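Purine nucleoside phosphorylase (Schistosoma mansoni, PDB 5KO5) catalyses the reversible phosphorolysis of purine nucleosides to the free base and ribose 1-phosphate, and also accommodates cytosine in its ligand pocket. Local coordinates at residues Val5-Ile19 with Gln96-Leu108. Sequence-based numbering, arbitrary orientation. Where two conformers were deposited one is given.
Sequences VVANYENASMAADYI and QEIALPIRVMKLL. With EDO (1,2-ethanediol), chain E.
Ala7 N donates almost straight (168°) to Gln96 OE1, 2.9 Å away, using a lone pair in the plane of the amide carbonyl. A second side chain of helix 96-108 holds the other end of the same residue: the carbonyl oxygen accepts from Arg103 NH1, where Ala7 O lies 2.9 Å away at the guanidinium edge, tilted slightly from that plane. Gln96 reaches Ala7 because its chain folds back at chi2 (-51°), whereas Arg103 runs extended from CG to NE. Ala7 CB rests against the CB atoms of Ala99 and Leu100. Ala7 is the central residue of an inverse gamma turn, whose bond from Asn8 N to Val6 O is weak. A water donates to Val5 O and, weakly, to Gln96 O.

This is how an N-terminal arm can be docked on a phosphorylase-superfamily core: helix 96-108 lies against the central mixed sheet, with Pro101 and Met105 on strand 78-84, and helix 9-19 crosses it at -62°, 8.7 Å between axes. Asn8 N-caps that outer helix, OD1 accepting from Asn11 N, while Asn11 ND2 turns back to Val6 O (2.8 Å).

Farther along, packing is knobs-into-holes. Val104 enters among Ala12, Ala15, Ala16 and Ile19, its two methyls dividing the work: CG2 meets Ala15 CB at 3.6 Å and CG1 touches Ile19 CD1. Leu107 fills the neighbouring hole of Tyr9, Ala12, Ser13 and Ala16; its CD1 lies 3.5 Å from Ser13 N, and its CD2 approaches the tyrosine ring at the edge.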
loop_
_atom_site.group_PDB
_atom_site.type_symbol
_atom_site.label_atom_id
_atom_site.label_comp_id
_atom_site.label_asym_id
_atom_site.label_seq_id
_atom_site.Cartn_x
_atom_site.Cartn_y
_atom_site.Cartn_z
ATOM N N VAL A 5 7.621 16.212 14.668
ATOM C CA VAL A 5 6.608 17.222 14.963
ATOM C C VAL A 5 5.249 16.791 14.423
ATOM O O VAL A 5 5.104 16.542 13.235
ATOM C CB VAL A 5 7.045 18.610 14.424
ATOM C CG1 VAL A 5 5.879 19.570 14.316
ATOM C CG2 VAL A 5 8.145 19.194 15.315
ATOM N N VAL A 6 4.264 16.687 15.309
ATOM C CA VAL A 6 2.906 16.338 14.911
ATOM C C VAL A 6 2.254 17.546 14.251
ATOM O O VAL A 6 2.467 18.691 14.668
ATOM C CB VAL A 6 2.112 15.859 16.139
ATOM C CG1 VAL A 6 0.686 15.485 15.752
ATOM C CG2 VAL A 6 2.814 14.664 16.757
ATOM N N ALA A 7 1.456 17.294 13.208
ATOM C CA ALA A 7 0.714 18.350 12.513
ATOM C C ALA A 7 -0.564 18.716 13.281
ATOM O O ALA A 7 -1.694 18.597 12.797
ATOM C CB ALA A 7 0.406 17.915 11.085
ATOM N N ASN A 8 -0.362 19.143 14.521
ATOM C CA ASN A 8 -1.484 19.447 15.394
ATOM C C ASN A 8 -1.778 20.947 15.410
ATOM O O ASN A 8 -1.084 21.763 14.794
ATOM C CB ASN A 8 -1.289 18.848 16.794
ATOM C CG ASN A 8 -0.110 19.438 17.538
ATOM O OD1 ASN A 8 0.390 20.512 17.202
ATOM N ND2 ASN A 8 0.343 18.734 18.568
ATOM N N TYR A 9 -2.823 21.296 16.158
ATOM C CA TYR A 9 -3.306 22.667 16.230
ATOM C C TYR A 9 -2.251 23.588 16.831
ATOM O O TYR A 9 -1.971 24.666 16.289
ATOM C CB TYR A 9 -4.566 22.636 17.083
ATOM C CG TYR A 9 -5.343 23.908 17.244
ATOM C CD1 TYR A 9 -5.747 24.660 16.153
ATOM C CD2 TYR A 9 -5.746 24.309 18.502
ATOM C CE1 TYR A 9 -6.503 25.806 16.323
ATOM C CE2 TYR A 9 -6.493 25.438 18.691
ATOM C CZ TYR A 9 -6.879 26.189 17.601
ATOM O OH TYR A 9 -7.633 27.315 17.807
ATOM N N GLU A 10 -1.631 23.166 17.934
ATOM C CA GLU A 10 -0.628 24.007 18.586
ATOM C C GLU A 10 0.574 24.250 17.674
ATOM O O GLU A 10 1.052 25.384 17.546
ATOM C CB GLU A 10 -0.181 23.368 19.902
ATOM C CG GLU A 10 1.028 24.057 20.524
ATOM C CD GLU A 10 1.494 23.399 21.812
ATOM O OE1 GLU A 10 2.229 24.053 22.585
ATOM O OE2 GLU A 10 1.127 22.230 22.052
ATOM N N ASN A 11 1.075 23.196 17.032
ATOM C CA ASN A 11 2.271 23.345 16.211
ATOM C C ASN A 11 1.986 24.157 14.957
ATOM O O ASN A 11 2.800 24.998 14.559
ATOM C CB ASN A 11 2.826 21.969 15.852
ATOM C CG ASN A 11 3.393 21.243 17.056
ATOM O OD1 ASN A 11 3.714 21.861 18.075
ATOM N ND2 ASN A 11 3.539 19.929 16.941
ATOM N N ALA A 12 0.852 23.903 14.300
ATOM C CA ALA A 12 0.501 24.705 13.134
ATOM C C ALA A 12 0.296 26.164 13.519
ATOM O O ALA A 12 0.651 27.069 12.750
ATOM C CB ALA A 12 -0.747 24.140 12.451
ATOM N N SER A 13 -0.260 26.419 14.714
ATOM C CA SER A 13 -0.460 27.793 15.178
ATOM C C SER A 13 0.868 28.513 15.364
ATOM O O SER A 13 0.996 29.698 15.049
ATOM C CB SER A 13 -1.229 27.801 16.505
ATOM O OG SER A 13 -2.574 27.373 16.372
ATOM N N MET A 14 1.867 27.808 15.896
ATOM C CA MET A 14 3.163 28.439 16.115
ATOM C C MET A 14 3.806 28.832 14.790
ATOM O O MET A 14 4.398 29.914 14.674
ATOM C CB MET A 14 4.077 27.515 16.916
ATOM C CG MET A 14 5.411 28.156 17.264
ATOM S SD MET A 14 6.434 27.154 18.353
ATOM C CE MET A 14 7.763 28.304 18.705
ATOM N N ALA A 15 3.680 27.974 13.776
ATOM C CA ALA A 15 4.182 28.314 12.449
ATOM C C ALA A 15 3.416 29.488 11.853
ATOM O O ALA A 15 4.019 30.401 11.275
ATOM C CB ALA A 15 4.100 27.092 11.530
ATOM N N ALA A 16 2.087 29.486 11.983
ATOM C CA ALA A 16 1.300 30.574 11.411
ATOM C C ALA A 16 1.595 31.899 12.106
ATOM O O ALA A 16 1.663 32.948 11.451
ATOM C CB ALA A 16 -0.190 30.225 11.448
ATOM N N ASP A 17 1.798 31.871 13.428
ATOM C CA ASP A 17 2.152 33.087 14.159
ATOM C C ASP A 17 3.435 33.703 13.617
ATOM O O ASP A 17 3.517 34.922 13.415
ATOM C CB ASP A 17 2.320 32.773 15.644
ATOM C CG ASP A 17 1.002 32.588 16.356
ATOM O OD1 ASP A 17 -0.045 32.939 15.774
ATOM O OD2 ASP A 17 1.017 32.102 17.506
ATOM N N TYR A 18 4.458 32.875 13.391
ATOM C CA TYR A 18 5.710 33.385 12.842
ATOM C C TYR A 18 5.483 34.004 11.471
ATOM O O TYR A 18 5.961 35.105 11.187
ATOM C CB TYR A 18 6.738 32.253 12.752
ATOM C CG TYR A 18 8.051 32.667 12.115
ATOM C CD1 TYR A 18 9.061 33.259 12.865
ATOM C CD2 TYR A 18 8.278 32.464 10.756
ATOM C CE1 TYR A 18 10.258 33.633 12.282
ATOM C CE2 TYR A 18 9.466 32.838 10.163
ATOM C CZ TYR A 18 10.454 33.422 10.929
ATOM O OH TYR A 18 11.640 33.792 10.342
ATOM N N ILE A 19 4.752 33.300 10.608
ATOM C CA ILE A 19 4.525 33.764 9.242
ATOM C C ILE A 19 3.746 35.076 9.236
ATOM O O ILE A 19 4.065 35.998 8.475
ATOM C CB ILE A 19 3.811 32.666 8.432
ATOM C CG1 ILE A 19 4.718 31.446 8.255
ATOM C CG2 ILE A 19 3.348 33.212 7.081
ATOM C CD1 ILE A 19 3.944 30.167 8.035
ATOM N N GLN A 96 2.753 13.584 8.947
ATOM C CA GLN A 96 2.750 14.829 9.708
ATOM C C GLN A 96 3.444 15.951 8.949
ATOM O O GLN A 96 3.022 17.115 9.026
ATOM C CB GLN A 96 3.428 14.623 11.065
ATOM C CG GLN A 96 2.864 13.480 11.901
ATOM C CD GLN A 96 1.368 13.547 12.059
ATOM O OE1 GLN A 96 0.790 14.615 12.265
ATOM N NE2 GLN A 96 0.724 12.387 11.972
ATOM N N GLU A 97 4.530 15.623 8.244
ATOM C CA GLU A 97 5.287 16.635 7.517
ATOM C C GLU A 97 4.512 17.151 6.318
ATOM O O GLU A 97 4.577 18.340 5.999
ATOM C CB GLU A 97 6.639 16.058 7.095
ATOM C CG GLU A 97 7.600 15.866 8.272
ATOM C CD GLU A 97 8.869 15.108 7.899
ATOM O OE1 GLU A 97 8.810 14.024 7.277
ATOM O OE2 GLU A 97 9.960 15.602 8.245
ATOM N N ILE A 98 3.755 16.280 5.649
ATOM C CA ILE A 98 2.933 16.737 4.536
ATOM C C ILE A 98 1.794 17.614 5.042
ATOM O O ILE A 98 1.461 18.638 4.431
ATOM C CB ILE A 98 2.395 15.526 3.748
ATOM C CG1 ILE A 98 3.546 14.672 3.197
ATOM C CG2 ILE A 98 1.395 15.994 2.678
ATOM C CD1 ILE A 98 4.463 15.409 2.224
ATOM N N ALA A 99 1.171 17.218 6.160
ATOM C CA ALA A 99 -0.048 17.889 6.588
ATOM C C ALA A 99 0.215 19.256 7.192
ATOM O O ALA A 99 -0.623 20.155 7.045
ATOM C CB ALA A 99 -0.813 17.026 7.588
ATOM N N LEU A 100 1.344 19.440 7.874
ATOM C CA LEU A 100 1.525 20.685 8.618
ATOM C C LEU A 100 1.448 21.921 7.731
ATOM O O LEU A 100 0.724 22.864 8.092
ATOM C CB LEU A 100 2.772 20.636 9.513
ATOM C CG LEU A 100 2.914 21.919 10.342
ATOM C CD1 LEU A 100 3.274 21.643 11.794
ATOM C CD2 LEU A 100 3.936 22.851 9.706
ATOM N N PRO A 101 2.141 21.999 6.590
ATOM C CA PRO A 101 2.044 23.228 5.782
ATOM C C PRO A 101 0.637 23.556 5.323
ATOM O O PRO A 101 0.281 24.741 5.257
ATOM C CB PRO A 101 2.990 22.946 4.604
ATOM C CG PRO A 101 4.013 22.030 5.184
ATOM C CD PRO A 101 3.202 21.107 6.078
ATOM N N ILE A 102 -0.164 22.540 4.971
ATOM C CA ILE A 102 -1.535 22.804 4.539
ATOM C C ILE A 102 -2.373 23.313 5.706
ATOM O O ILE A 102 -3.199 24.222 5.558
ATOM C CB ILE A 102 -2.161 21.540 3.926
ATOM C CG1 ILE A 102 -1.305 20.980 2.790
ATOM C CG2 ILE A 102 -3.572 21.855 3.445
ATOM C CD1 ILE A 102 -1.014 21.980 1.721
ATOM N N ARG A 103 -2.188 22.717 6.879
ATOM C CA ARG A 103 -2.895 23.199 8.059
ATOM C C ARG A 103 -2.453 24.604 8.455
ATOM O O ARG A 103 -3.274 25.390 8.946
ATOM C CB ARG A 103 -2.731 22.188 9.185
ATOM C CG ARG A 103 -3.516 20.936 8.855
ATOM C CD ARG A 103 -3.372 19.815 9.875
ATOM N NE ARG A 103 -4.317 18.756 9.520
ATOM C CZ ARG A 103 -4.279 17.522 10.000
ATOM N NH1 ARG A 103 -3.349 17.178 10.888
ATOM N NH2 ARG A 103 -5.168 16.630 9.581
ATOM N N VAL A 104 -1.179 24.941 8.235
ATOM C CA VAL A 104 -0.742 26.323 8.415
ATOM C C VAL A 104 -1.473 27.240 7.443
ATOM O O VAL A 104 -1.947 28.314 7.827
ATOM C CB VAL A 104 0.788 26.414 8.279
ATOM C CG1 VAL A 104 1.238 27.869 8.208
ATOM C CG2 VAL A 104 1.445 25.695 9.459
ATOM N N MET A 105 -1.586 26.835 6.173
ATOM C CA MET A 105 -2.393 27.613 5.236
ATOM C C MET A 105 -3.790 27.856 5.786
ATOM O O MET A 105 -4.304 28.974 5.704
ATOM C CB MET A 105 -2.503 26.902 3.891
ATOM C CG MET A 105 -1.237 26.929 3.070
ATOM S SD MET A 105 -1.597 26.219 1.457
ATOM C CE MET A 105 0.013 26.335 0.667
ATOM N N LYS A 106 -4.417 26.824 6.359
ATOM C CA LYS A 106 -5.762 26.991 6.896
ATOM C C LYS A 106 -5.782 28.055 7.986
ATOM O O LYS A 106 -6.637 28.946 7.979
ATOM C CB LYS A 106 -6.288 25.656 7.432
ATOM C CG LYS A 106 -7.674 25.748 8.105
ATOM C CD LYS A 106 -8.795 25.927 7.077
ATOM C CE LYS A 106 -10.135 26.277 7.702
ATOM N NZ LYS A 106 -10.664 25.228 8.598
ATOM N N LEU A 107 -4.828 27.984 8.923
ATOM C CA LEU A 107 -4.780 28.965 10.003
ATOM C C LEU A 107 -4.451 30.361 9.496
ATOM O O LEU A 107 -4.826 31.349 10.137
ATOM C CB LEU A 107 -3.777 28.545 11.077
ATOM C CG LEU A 107 -4.138 27.229 11.778
ATOM C CD1 LEU A 107 -3.182 26.966 12.920
ATOM C CD2 LEU A 107 -5.569 27.237 12.274
ATOM N N LEU A 108 -3.747 30.467 8.370
ATOM C CA LEU A 108 -3.475 31.777 7.788
ATOM C C LEU A 108 -4.690 32.379 7.106
ATOM O O LEU A 108 -4.678 33.582 6.812
ATOM C CB LEU A 108 -2.324 31.700 6.780
ATOM C CG LEU A 108 -0.930 31.410 7.340
ATOM C CD1 LEU A 108 0.058 31.147 6.211
ATOM C CD2 LEU A 108 -0.453 32.543 8.248
HETATM C C1 EDO E . -8.754 24.951 11.949
HETATM O O1 EDO E . -9.531 24.210 10.996
HETATM C C2 EDO E . -9.488 26.217 12.369
HETATM O O2 EDO E . -9.389 27.216 11.343
HETATM O O HOH W 1 4.613 18.225 11.154
#